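Local coordinates for Alpha/beta hydrolase family protein (Bacillus anthracis, PDB 3OOS) that probably hydrolyses ester or related bonds, as enzymes of the alpha/beta hydrolase fold do, though its natural substrate is not known, at residues Y237-S240 against C241-A244; K194-G197 against N198-N201; V264-I267 against D268-N271; L88-N91 against K92-F95; S33-D37 against N38-F42. All coordinates share one frame; numbering follows the deposited sequence.

Contact 1. Residues Y237-S240 against C241-A244; sequences YIFS and CEIA
The carbonyl oxygen of F239 is gripped from two directions: the amide of I243 donates to F239 O at 3.1 Å, 35° out of the carbonyl plane, and a water donates to the same F239 O at 2.8 Å. That water gives its other hydrogen to the carboxylate of E242, 2.7 Å from E242 OE1, so the water bridges the carboxylate to the backbone carbonyl one turn back. It also sits in the plane of the F239 ring, at its edge. The carboxylate comes round to this spot because E242 runs extended from the backbone, CG anti to N (chi1 175°), and its plane stands 62° from that of the ring. All this happens on helix 237-246, the crossover helix of the beta-alpha-beta unit formed with strands 224-229 and 250-255. Its regular i to i+4 bonding continues with E242 N to I238 O at 2.9 Å and A244 N to S240 O at 3.0 Å. On another side of the helix, C241 SG makes a sulfur-aromatic contact with Y237, 4.0 Å from the ring centroid and oblique to it, the closest ring atom being Y237 CE2 at 3.3 Å from SG. The Y237 ring also has a cation-pi partner in K254, and Y237, S240 and A244 all rest on both neighbouring strands, touching L252 in each case.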
loop_
_atom_site.group_PDB
_atom_site.type_symbol
_atom_site.label_atom_id
_atom_site.label_comp_id
_atom_site.label_asym_id
_atom_site.label_seq_id
_atom_site.Cartn_x
_atom_site.Cartn_y
_atom_site.Cartn_z
ATOM N N TYR A 237 8.480 -12.503 -4.277
ATOM C CA TYR A 237 8.077 -12.307 -5.671
ATOM C C TYR A 237 7.022 -13.305 -6.189
ATOM O O TYR A 237 6.114 -12.926 -6.940
ATOM C CB TYR A 237 9.319 -12.297 -6.579
ATOM C CG TYR A 237 8.990 -11.967 -8.011
ATOM C CD1 TYR A 237 8.636 -10.669 -8.372
ATOM C CD2 TYR A 237 9.004 -12.951 -9.000
ATOM C CE1 TYR A 237 8.307 -10.352 -9.673
ATOM C CE2 TYR A 237 8.678 -12.644 -10.317
ATOM C CZ TYR A 237 8.328 -11.340 -10.644
ATOM O OH TYR A 237 7.997 -11.013 -11.936
ATOM N N ILE A 238 7.138 -14.565 -5.776
ATOM C CA ILE A 238 6.201 -15.610 -6.200
ATOM C C ILE A 238 4.733 -15.258 -5.897
ATOM O O ILE A 238 3.824 -15.672 -6.622
ATOM C CB ILE A 238 6.591 -17.003 -5.616
ATOM C CG1 ILE A 238 5.730 -18.114 -6.232
ATOM C CG2 ILE A 238 6.523 -17.003 -4.083
ATOM C CD1 ILE A 238 6.221 -19.525 -5.952
ATOM N N PHE A 239 4.508 -14.469 -4.847
ATOM C CA PHE A 239 3.145 -14.097 -4.478
ATOM C C PHE A 239 2.530 -13.078 -5.432
ATOM O O PHE A 239 1.317 -13.089 -5.653
ATOM C CB PHE A 239 3.076 -13.678 -3.005
ATOM C CG PHE A 239 3.337 -14.819 -2.077
ATOM C CD1 PHE A 239 2.311 -15.700 -1.742
ATOM C CD2 PHE A 239 4.619 -15.065 -1.593
ATOM C CE1 PHE A 239 2.550 -16.791 -0.914
ATOM C CE2 PHE A 239 4.865 -16.155 -0.766
ATOM C CZ PHE A 239 3.826 -17.019 -0.426
ATOM N N SER A 240 3.372 -12.232 -6.026
ATOM C CA SER A 240 2.924 -11.356 -7.110
ATOM C C SER A 240 2.674 -12.172 -8.376
ATOM O O SER A 240 1.737 -11.888 -9.123
ATOM C CB SER A 240 3.924 -10.231 -7.369
ATOM O OG SER A 240 3.869 -9.256 -6.332
ATOM N N CYS A 241 3.501 -13.194 -8.603
ATOM C CA CYS A 241 3.275 -14.116 -9.719
ATOM C C CYS A 241 1.913 -14.793 -9.594
ATOM O O CYS A 241 1.174 -14.905 -10.580
ATOM C CB CYS A 241 4.375 -15.170 -9.796
ATOM S SG CYS A 241 5.967 -14.503 -10.259
ATOM N N GLU A 242 1.580 -15.225 -8.376
ATOM C CA GLU A 242 0.293 -15.863 -8.124
ATOM C C GLU A 242 -0.867 -14.917 -8.424
ATOM O O GLU A 242 -1.808 -15.294 -9.120
ATOM C CB GLU A 242 0.193 -16.373 -6.682
ATOM C CG GLU A 242 -1.184 -16.948 -6.354
ATOM C CD GLU A 242 -1.272 -17.554 -4.971
ATOM O OE1 GLU A 242 -0.907 -16.875 -3.992
ATOM O OE2 GLU A 242 -1.723 -18.713 -4.868
ATOM N N ILE A 243 -0.795 -13.694 -7.896
ATOM C CA ILE A 243 -1.829 -12.689 -8.150
ATOM C C ILE A 243 -2.057 -12.486 -9.650
ATOM O O ILE A 243 -3.197 -12.538 -10.122
ATOM C CB ILE A 243 -1.495 -11.332 -7.482
ATOM C CG1 ILE A 243 -1.560 -11.449 -5.955
ATOM C CG2 ILE A 243 -2.454 -10.247 -7.965
ATOM C CD1 ILE A 243 -0.862 -10.302 -5.218
ATOM N N ALA A 244 -0.974 -12.264 -10.390
ATOM C CA ALA A 244 -1.064 -12.003 -11.826
ATOM C C ALA A 244 -1.600 -13.197 -12.614
ATOM O O ALA A 244 -2.280 -13.017 -13.626
ATOM C CB ALA A 244 0.279 -11.560 -12.372
HETATM O O HOH W 1 -0.325 -14.233 -3.755
#

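Contact 2. Residues K194-G197 against N198-N201; sequences KTVG and NRLN
Strand 194-195 runs straight into helix 197-207 here, with V196 at the N-cap position between them. The cap residue works through its backbone: V196 O takes the amide of L200 at 2.9 Å, nearly along the C=O axis, and receives a weak, strongly bent second bond from R199 N. One residue further on, N201 N donates to G197 O at 2.9 Å, with the N-H pointing at the oxygen at 168°, and the first turn is set. Two apolar pairs fasten T195 and V196 to that turn. T195 CG2 meets L200 CD2 at 3.8 Å, the methyl reaching the leucine because it stands anti to the backbone N while OG1 takes the place beside that nitrogen. The aliphatic base of R199 supplies the other pair, its CG lying 3.9 Å from V196 CG1 with the two side chains at a slant to each other. Beyond this point the arginine bends at chi3 (59°) and leads its guanidinium off into the protein, where it is buried and well satisfied: NE donates to L31 O, NH1 to K58 O and NH2 to T77 OG1. The side chain of L200 lies about 4 Å from a bound tetraethylene glycol, probably carried over from crystallisation. Strand 194-195 pairs antiparallel with strand 33-34, V196 packs on E34 of that strand, and the buried arm of R199 joins helix 197-207 to the loop residues L31 and K58 and to T77 on helix 74-87.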
loop_
_atom_site.group_PDB
_atom_site.type_symbol
_atom_site.label_atom_id
_atom_site.label_comp_id
_atom_site.label_asym_id
_atom_site.label_seq_id
_atom_site.Cartn_x
_atom_site.Cartn_y
_atom_site.Cartn_z
ATOM N N LYS A 194 3.445 7.576 7.987
ATOM C CA LYS A 194 3.795 7.033 9.297
ATOM C C LYS A 194 2.823 5.924 9.687
ATOM O O LYS A 194 1.619 6.037 9.467
ATOM C CB LYS A 194 3.773 8.144 10.350
ATOM C CG LYS A 194 4.858 8.034 11.412
ATOM C CD LYS A 194 4.998 9.340 12.185
ATOM C CE LYS A 194 3.879 9.511 13.202
ATOM N NZ LYS A 194 4.041 8.586 14.358
ATOM N N THR A 195 3.356 4.851 10.265
ATOM C CA THR A 195 2.530 3.723 10.693
ATOM C C THR A 195 1.487 4.171 11.715
ATOM O O THR A 195 1.808 4.894 12.661
ATOM C CB THR A 195 3.390 2.601 11.292
ATOM O OG1 THR A 195 4.367 2.198 10.330
ATOM C CG2 THR A 195 2.531 1.395 11.653
ATOM N N VAL A 196 0.241 3.750 11.502
ATOM C CA VAL A 196 -0.844 4.010 12.449
ATOM C C VAL A 196 -1.090 2.748 13.277
ATOM O O VAL A 196 -1.601 1.747 12.766
ATOM C CB VAL A 196 -2.142 4.477 11.731
ATOM C CG1 VAL A 196 -3.269 4.700 12.733
ATOM C CG2 VAL A 196 -1.885 5.759 10.952
ATOM N N GLY A 197 -0.717 2.813 14.554
ATOM C CA GLY A 197 -0.776 1.667 15.464
ATOM C C GLY A 197 -2.127 0.981 15.549
ATOM O O GLY A 197 -2.201 -0.247 15.492
ATOM N N ASN A 198 -3.194 1.767 15.676
ATOM C CA ASN A 198 -4.547 1.215 15.758
ATOM C C ASN A 198 -4.854 0.315 14.570
ATOM O O ASN A 198 -5.446 -0.754 14.720
ATOM C CB ASN A 198 -5.596 2.335 15.823
ATOM C CG ASN A 198 -5.731 2.949 17.209
ATOM O OD1 ASN A 198 -6.095 4.122 17.340
ATOM N ND2 ASN A 198 -5.451 2.165 18.245
ATOM N N ARG A 199 -4.431 0.758 13.390
ATOM C CA ARG A 199 -4.749 0.075 12.145
ATOM C C ARG A 199 -3.832 -1.131 11.908
ATOM O O ARG A 199 -4.282 -2.170 11.418
ATOM C CB ARG A 199 -4.696 1.059 10.974
ATOM C CG ARG A 199 -5.720 2.201 11.059
ATOM C CD ARG A 199 -5.843 2.930 9.719
ATOM N NE ARG A 199 -6.250 1.986 8.682
ATOM C CZ ARG A 199 -7.505 1.771 8.298
ATOM N NH1 ARG A 199 -8.506 2.474 8.821
ATOM N NH2 ARG A 199 -7.753 0.852 7.375
ATOM N N LEU A 200 -2.557 -0.988 12.264
ATOM C CA LEU A 200 -1.603 -2.094 12.172
ATOM C C LEU A 200 -2.002 -3.229 13.111
ATOM O O LEU A 200 -2.004 -4.399 12.712
ATOM C CB LEU A 200 -0.178 -1.624 12.483
ATOM C CG LEU A 200 0.894 -2.721 12.565
ATOM C CD1 LEU A 200 1.099 -3.411 11.210
ATOM C CD2 LEU A 200 2.208 -2.153 13.086
ATOM N N ASN A 201 -2.341 -2.875 14.351
ATOM C CA ASN A 201 -2.808 -3.860 15.323
ATOM C C ASN A 201 -4.019 -4.622 14.815
ATOM O O ASN A 201 -4.073 -5.842 14.924
ATOM C CB ASN A 201 -3.130 -3.199 16.663
ATOM C CG ASN A 201 -1.890 -2.794 17.423
ATOM O OD1 ASN A 201 -0.785 -3.256 17.130
ATOM N ND2 ASN A 201 -2.065 -1.927 18.413
#

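Contact 3. Residues V264-I267 against D268-N271; sequences VEEI and DKFN
The carboxylate of E266 meets the flank of K269, OE1 lying 3.7 Å from K269 CD, while the ring of F270 turns away from the contact into the protein. There it meets Y227 edge-to-face and, with its plane at about 45°, F273. The amide group of N271 lies alongside I267, its ND2 3.7 Å from I267 CG2, both side chains pointing the same way. Behind these groups helix 267-276 begins, with E266 at its N-cap position just after helix 262-265 ends. E266 O accepts from F270 N at 2.9 Å, and I267 O from N271 N at 2.9 Å. E266 and K269 also run side by side, the lysine fully extended with CG anti to its own N (chi1 -174°). Their charged ends stay 4.8 Å apart, E266 OE1 to K269 NZ, and a water fills the link, donating to OE1 at 2.6 Å and accepting from NZ at 2.8 Å. Each end has further partners: E266 OE2 takes bonds from S258 OG and E257 N, and K269 NZ donates to K254 O. The pair is thus bridged by water instead of a direct salt bridge, and the several donors on E266 probably favour its charged form.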
loop_
_atom_site.group_PDB
_atom_site.type_symbol
_atom_site.label_atom_id
_atom_site.label_comp_id
_atom_site.label_asym_id
_atom_site.label_seq_id
_atom_site.Cartn_x
_atom_site.Cartn_y
_atom_site.Cartn_z
ATOM N N VAL A 264 11.057 3.999 -5.890
ATOM C CA VAL A 264 12.260 4.816 -5.662
ATOM C C VAL A 264 13.585 4.099 -5.965
ATOM O O VAL A 264 14.624 4.751 -6.118
ATOM C CB VAL A 264 12.313 5.436 -4.236
ATOM C CG1 VAL A 264 11.287 6.545 -4.099
ATOM C CG2 VAL A 264 12.128 4.373 -3.151
ATOM N N GLU A 265 13.552 2.774 -6.067
ATOM C CA GLU A 265 14.770 2.008 -6.358
ATOM C C GLU A 265 15.086 1.974 -7.851
ATOM O O GLU A 265 16.252 1.882 -8.245
ATOM C CB GLU A 265 14.668 0.586 -5.809
ATOM C CG GLU A 265 14.556 0.516 -4.296
ATOM C CD GLU A 265 14.538 -0.903 -3.795
ATOM O OE1 GLU A 265 15.611 -1.533 -3.749
ATOM O OE2 GLU A 265 13.445 -1.399 -3.463
ATOM N N GLU A 266 14.039 2.033 -8.671
ATOM C CA GLU A 266 14.172 2.031 -10.129
ATOM C C GLU A 266 13.204 3.056 -10.699
ATOM O O GLU A 266 12.197 2.704 -11.319
ATOM C CB GLU A 266 13.875 0.642 -10.703
ATOM C CG GLU A 266 14.890 -0.423 -10.318
ATOM C CD GLU A 266 14.582 -1.766 -10.937
ATOM O OE1 GLU A 266 14.616 -1.874 -12.180
ATOM O OE2 GLU A 266 14.313 -2.718 -10.176
ATOM N N ILE A 267 13.524 4.327 -10.483
ATOM C CA ILE A 267 12.613 5.434 -10.790
ATOM C C ILE A 267 12.212 5.494 -12.269
ATOM O O ILE A 267 11.024 5.623 -12.582
ATOM C CB ILE A 267 13.185 6.792 -10.288
ATOM C CG1 ILE A 267 13.180 6.828 -8.753
ATOM C CG2 ILE A 267 12.384 7.967 -10.850
ATOM C CD1 ILE A 267 13.974 7.974 -8.139
ATOM N N ASP A 268 13.193 5.382 -13.167
ATOM C CA ASP A 268 12.924 5.427 -14.608
ATOM C C ASP A 268 12.004 4.299 -15.057
ATOM O O ASP A 268 11.038 4.537 -15.785
ATOM C CB ASP A 268 14.223 5.393 -15.421
ATOM C CG ASP A 268 15.013 6.692 -15.333
ATOM O OD1 ASP A 268 14.444 7.732 -14.928
ATOM O OD2 ASP A 268 16.212 6.673 -15.691
ATOM N N LYS A 269 12.301 3.075 -14.621
ATOM C CA LYS A 269 11.466 1.928 -14.974
ATOM C C LYS A 269 10.070 2.028 -14.352
ATOM O O LYS A 269 9.079 1.661 -14.990
ATOM C CB LYS A 269 12.141 0.607 -14.601
ATOM C CG LYS A 269 11.375 -0.622 -15.076
ATOM C CD LYS A 269 12.180 -1.895 -14.909
ATOM C CE LYS A 269 11.318 -3.116 -15.186
ATOM N NZ LYS A 269 12.143 -4.341 -15.412
ATOM N N PHE A 270 9.989 2.534 -13.123
ATOM C CA PHE A 270 8.681 2.716 -12.492
ATOM C C PHE A 270 7.841 3.765 -13.223
ATOM O O PHE A 270 6.627 3.607 -13.353
ATOM C CB PHE A 270 8.782 3.042 -10.997
ATOM C CG PHE A 270 7.492 2.825 -10.258
ATOM C CD1 PHE A 270 7.145 1.555 -9.805
ATOM C CD2 PHE A 270 6.604 3.878 -10.048
ATOM C CE1 PHE A 270 5.941 1.338 -9.141
ATOM C CE2 PHE A 270 5.396 3.670 -9.387
ATOM C CZ PHE A 270 5.067 2.400 -8.928
ATOM N N ASN A 271 8.491 4.825 -13.701
ATOM C CA ASN A 271 7.817 5.829 -14.523
ATOM C C ASN A 271 7.247 5.223 -15.799
ATOM O O ASN A 271 6.123 5.543 -16.193
ATOM C CB ASN A 271 8.751 6.999 -14.850
ATOM C CG ASN A 271 8.920 7.956 -13.683
ATOM O OD1 ASN A 271 8.052 8.060 -12.812
ATOM N ND2 ASN A 271 10.043 8.672 -13.664
HETATM O O HOH W 2 14.202 -4.068 -13.526
#

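Contact 4. Residues L88-N91 against K92-F95; sequences LYIN and KWGF
W93 is the packed side of this contact: its indole is met by L88 and I90, which both cross it at about a right angle. L88 CD1 comes within 4.0 Å of W93 CZ3, on the six-membered ring. I90 uses two branches, CD1 at 4.1 Å from W93 CE3 and CG2 at 4.0 Å from W93 CB, so it touches both the ring system and the stem. The CG2 branch is pressed on the backbone as well, 3.2 Å from K92 O. W93 carries its CG between the backbone N and the carbonyl carbon (chi1 60°), which sends the indole out from the strand beside L88 and I90. The loop before it is the link between helix 74-87 and strand 93-98, a central strand of the alpha/beta hydrolase sheet. The helix finishes in a Schellman motif, where Y89 has positive phi, and the chain then turns through I90 and N91 to enter the strand. The indole is buried further by P25 and C27 of the adjacent strand and by I84 and R85 of helix 74-87, and its NE1 is hydrogen-bonded to Y108 OH. On the solvent side things are looser. N91 and K92 are exposed and lie side by side, with N91 OD1 3.8 Å from K92 CG and no hydrogen bond between the two side chains; the K92 chain kinks at chi3 (73°), and the residue was modelled in two conformers.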
loop_
_atom_site.group_PDB
_atom_site.type_symbol
_atom_site.label_atom_id
_atom_site.label_comp_id
_atom_site.label_asym_id
_atom_site.label_seq_id
_atom_site.Cartn_x
_atom_site.Cartn_y
_atom_site.Cartn_z
ATOM N N LEU A 88 -17.186 12.767 -4.342
ATOM C CA LEU A 88 -16.445 13.482 -5.380
ATOM C C LEU A 88 -17.167 13.456 -6.731
ATOM O O LEU A 88 -16.662 14.000 -7.715
ATOM C CB LEU A 88 -15.044 12.875 -5.536
ATOM C CG LEU A 88 -14.043 13.181 -4.422
ATOM C CD1 LEU A 88 -12.863 12.221 -4.458
ATOM C CD2 LEU A 88 -13.581 14.633 -4.527
ATOM N N TYR A 89 -18.341 12.821 -6.773
ATOM C CA TYR A 89 -19.100 12.661 -8.022
ATOM C C TYR A 89 -18.241 12.055 -9.140
ATOM O O TYR A 89 -18.288 12.477 -10.302
ATOM C CB TYR A 89 -19.777 13.982 -8.435
ATOM C CG TYR A 89 -21.035 14.241 -7.644
ATOM C CD1 TYR A 89 -22.279 13.860 -8.146
ATOM C CD2 TYR A 89 -20.983 14.832 -6.379
ATOM C CE1 TYR A 89 -23.441 14.074 -7.421
ATOM C CE2 TYR A 89 -22.145 15.047 -5.641
ATOM C CZ TYR A 89 -23.370 14.663 -6.172
ATOM O OH TYR A 89 -24.533 14.867 -5.469
ATOM N N ILE A 90 -17.446 11.061 -8.750
ATOM C CA ILE A 90 -16.623 10.287 -9.672
ATOM C C ILE A 90 -17.325 8.951 -9.881
ATOM O O ILE A 90 -17.660 8.268 -8.917
ATOM C CB ILE A 90 -15.192 10.087 -9.108
ATOM C CG1 ILE A 90 -14.410 11.408 -9.147
ATOM C CG2 ILE A 90 -14.440 8.984 -9.864
ATOM C CD1 ILE A 90 -13.074 11.369 -8.401
ATOM N N ASN A 91 -17.564 8.592 -11.139
ATOM C CA ASN A 91 -18.262 7.349 -11.453
ATOM C C ASN A 91 -17.371 6.122 -11.240
ATOM O O ASN A 91 -17.779 5.144 -10.601
ATOM C CB ASN A 91 -18.799 7.397 -12.887
ATOM C CG ASN A 91 -19.651 6.196 -13.230
ATOM O OD1 ASN A 91 -19.354 5.466 -14.176
ATOM N ND2 ASN A 91 -20.713 5.976 -12.460
ATOM N N LYS A 92 -16.162 6.188 -11.795
ATOM C CA LYS A 92 -15.168 5.133 -11.632
ATOM C C LYS A 92 -13.788 5.750 -11.463
ATOM O O LYS A 92 -13.495 6.801 -12.035
ATOM C CB LYS A 92 -15.164 4.191 -12.843
ATOM C CG LYS A 92 -16.404 3.315 -12.972
ATOM C CD LYS A 92 -16.467 2.615 -14.321
ATOM C CE LYS A 92 -15.440 1.498 -14.419
ATOM N NZ LYS A 92 -15.628 0.686 -15.655
ATOM N N TRP A 93 -12.945 5.100 -10.668
ATOM C CA TRP A 93 -11.545 5.515 -10.561
ATOM C C TRP A 93 -10.613 4.315 -10.433
ATOM O O TRP A 93 -11.065 3.186 -10.220
ATOM C CB TRP A 93 -11.318 6.538 -9.429
ATOM C CG TRP A 93 -11.657 6.113 -8.008
ATOM C CD1 TRP A 93 -12.092 4.885 -7.572
ATOM C CD2 TRP A 93 -11.540 6.933 -6.838
ATOM N NE1 TRP A 93 -12.270 4.905 -6.206
ATOM C CE2 TRP A 93 -11.936 6.149 -5.732
ATOM C CE3 TRP A 93 -11.144 8.261 -6.619
ATOM C CZ2 TRP A 93 -11.951 6.650 -4.425
ATOM C CZ3 TRP A 93 -11.158 8.759 -5.321
ATOM C CH2 TRP A 93 -11.559 7.955 -4.242
ATOM N N GLY A 94 -9.317 4.557 -10.586
ATOM C CA GLY A 94 -8.331 3.503 -10.388
ATOM C C GLY A 94 -7.981 3.412 -8.916
ATOM O O GLY A 94 -8.215 4.353 -8.154
ATOM N N PHE A 95 -7.445 2.268 -8.507
ATOM C CA PHE A 95 -6.872 2.153 -7.176
ATOM C C PHE A 95 -5.478 1.556 -7.249
ATOM O O PHE A 95 -5.273 0.525 -7.881
ATOM C CB PHE A 95 -7.744 1.324 -6.224
ATOM C CG PHE A 95 -7.219 1.311 -4.812
ATOM C CD1 PHE A 95 -7.629 2.271 -3.897
ATOM C CD2 PHE A 95 -6.262 0.377 -4.418
ATOM C CE1 PHE A 95 -7.121 2.279 -2.592
ATOM C CE2 PHE A 95 -5.745 0.379 -3.119
ATOM C CZ PHE A 95 -6.176 1.333 -2.206
#

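Contact 5. Residues S33-D37 against N38-F42; sequences SEYND and NGNTF
The ring of Y35 packs with its edge against the side chain of N40, CE1 lying 3.6 Å from N40 ND2, which sits near the ring plane. Ring and amide planes are turned 71° apart. The two residues flank a type I beta turn, N36 to G39, that carries the chain away from strand 33-34, and its closing bond runs from G39 N to N36 O at 3.0 Å. N36 supports the turn a second time: its OD1 accepts from N38 N at 2.9 Å, with the donor in the plane of the amide carbonyl. The side chain can reach forward because CG stands between the backbone N and the carbonyl carbon (chi1 60°). The other end of the same amide, N36 ND2, is hydrogen-bonded to a tetraethylene glycol molecule, probably from the crystallisation liquor. G39 leaves the turn with positive phi, a conformation that glycine adopts easily. Next comes N40, whose ND2 donates to S192 O; S192 OG in turn bonds G39 O and N36 N, so one serine meets both sides of the turn. Y35 is buried against F18 and L54 of two neighbouring strands. Its hydroxyl joins N40 through a water, 2.8 Å from Y35 OH and weakly bonded to N40 OD1. That same OD1 forms an Asx turn with the backbone of F42, whose N lies 3.0 Å away and 62° above the carbonyl plane.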
loop_
_atom_site.group_PDB
_atom_site.type_symbol
_atom_site.label_atom_id
_atom_site.label_comp_id
_atom_site.label_asym_id
_atom_site.label_seq_id
_atom_site.Cartn_x
_atom_site.Cartn_y
_atom_site.Cartn_z
ATOM N N SER A 33 -1.220 3.491 7.355
ATOM C CA SER A 33 -0.311 4.635 7.284
ATOM C C SER A 33 -1.081 5.943 7.236
ATOM O O SER A 33 -2.195 6.001 6.713
ATOM C CB SER A 33 0.579 4.548 6.042
ATOM O OG SER A 33 1.340 3.361 6.032
ATOM N N GLU A 34 -0.478 6.997 7.774
ATOM C CA GLU A 34 -1.060 8.330 7.659
ATOM C C GLU A 34 -0.132 9.280 6.917
ATOM O O GLU A 34 1.078 9.262 7.118
ATOM C CB GLU A 34 -1.463 8.895 9.025
ATOM C CG GLU A 34 -0.329 9.039 10.036
ATOM C CD GLU A 34 -0.819 9.419 11.424
ATOM O OE1 GLU A 34 -2.023 9.710 11.596
ATOM O OE2 GLU A 34 0.010 9.432 12.351
ATOM N N TYR A 35 -0.723 10.099 6.055
ATOM C CA TYR A 35 0.012 10.976 5.159
ATOM C C TYR A 35 -0.152 12.447 5.530
ATOM O O TYR A 35 -1.058 12.819 6.277
ATOM C CB TYR A 35 -0.478 10.771 3.723
ATOM C CG TYR A 35 -0.432 9.341 3.236
ATOM C CD1 TYR A 35 0.776 8.751 2.866
ATOM C CD2 TYR A 35 -1.598 8.583 3.127
ATOM C CE1 TYR A 35 0.825 7.440 2.409
ATOM C CE2 TYR A 35 -1.561 7.269 2.669
ATOM C CZ TYR A 35 -0.346 6.707 2.313
ATOM O OH TYR A 35 -0.295 5.411 1.852
ATOM N N ASN A 36 0.742 13.275 5.000
ATOM C CA ASN A 36 0.613 14.726 5.082
ATOM C C ASN A 36 0.891 15.333 3.706
ATOM O O ASN A 36 1.076 14.594 2.737
ATOM C CB ASN A 36 1.523 15.302 6.175
ATOM C CG ASN A 36 2.992 15.001 5.944
ATOM O OD1 ASN A 36 3.502 15.155 4.837
ATOM N ND2 ASN A 36 3.686 14.585 7.002
ATOM N N ASP A 37 0.926 16.660 3.615
ATOM C CA ASP A 37 1.026 17.320 2.308
ATOM C C ASP A 37 2.394 17.224 1.613
ATOM O O ASP A 37 2.574 17.771 0.524
ATOM C CB ASP A 37 0.503 18.765 2.362
ATOM C CG ASP A 37 1.372 19.694 3.198
ATOM O OD1 ASP A 37 2.449 19.284 3.682
ATOM O OD2 ASP A 37 0.969 20.864 3.360
ATOM N N ASN A 38 3.344 16.520 2.228
ATOM C CA ASN A 38 4.568 16.130 1.524
ATOM C C ASN A 38 4.273 15.082 0.458
ATOM O O ASN A 38 5.090 14.840 -0.430
ATOM C CB ASN A 38 5.617 15.582 2.492
ATOM C CG ASN A 38 6.205 16.658 3.382
ATOM O OD1 ASN A 38 6.120 16.579 4.606
ATOM N ND2 ASN A 38 6.796 17.674 2.771
ATOM N N GLY A 39 3.097 14.466 0.557
ATOM C CA GLY A 39 2.716 13.387 -0.340
ATOM C C GLY A 39 3.427 12.102 0.027
ATOM O O GLY A 39 3.718 11.853 1.197
ATOM N N ASN A 40 3.722 11.289 -0.982
ATOM C CA ASN A 40 4.240 9.951 -0.756
ATOM C C ASN A 40 4.982 9.453 -1.992
ATOM O O ASN A 40 4.555 9.713 -3.115
ATOM C CB ASN A 40 3.078 9.017 -0.399
ATOM C CG ASN A 40 3.498 7.574 -0.312
ATOM O OD1 ASN A 40 3.296 6.806 -1.251
ATOM N ND2 ASN A 40 4.097 7.195 0.812
ATOM N N THR A 41 6.080 8.732 -1.782
ATOM C CA THR A 41 6.971 8.345 -2.883
ATOM C C THR A 41 6.416 7.241 -3.789
ATOM O O THR A 41 6.852 7.106 -4.932
ATOM C CB THR A 41 8.376 7.954 -2.384
ATOM O OG1 THR A 41 8.258 6.975 -1.350
ATOM C CG2 THR A 41 9.117 9.173 -1.852
ATOM N N PHE A 42 5.466 6.456 -3.282
ATOM C CA PHE A 42 4.728 5.510 -4.121
ATOM C C PHE A 42 3.667 6.239 -4.951
ATOM O O PHE A 42 3.514 5.970 -6.147
ATOM C CB PHE A 42 4.108 4.389 -3.275
ATOM C CG PHE A 42 3.049 3.594 -3.990
ATOM C CD1 PHE A 42 3.383 2.740 -5.039
ATOM C CD2 PHE A 42 1.715 3.691 -3.601
ATOM C CE1 PHE A 42 2.397 2.007 -5.699
ATOM C CE2 PHE A 42 0.726 2.963 -4.251
ATOM C CZ PHE A 42 1.066 2.116 -5.304
HETATM O O HOH W 3 1.505 4.885 -0.161
#

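How the contacts relate
Contacts 2 and 5 belong together: their short strands are joined where K194 O lies 2.9 Å from E34 N, probably a hydrogen bond. Contact 5 also touches contact 3, through V264 CG1 at 3.7 Å from T41 CB and F270 CZ at 4.2 Å from F42 CE1. The Y35 side chain lies near, without touching, the GxSxG pattern of G97, S99 and G101, probably the nucleophile elbow, which follows at the end of the strand that contact 4 enters. Bound tetraethylene glycol, probably from the crystallisation liquor, lies near N36 in contact 5 and near L200 in contact 2. Contact 1 stands apart, its centre about 26 Å from those of contacts 2 and 5.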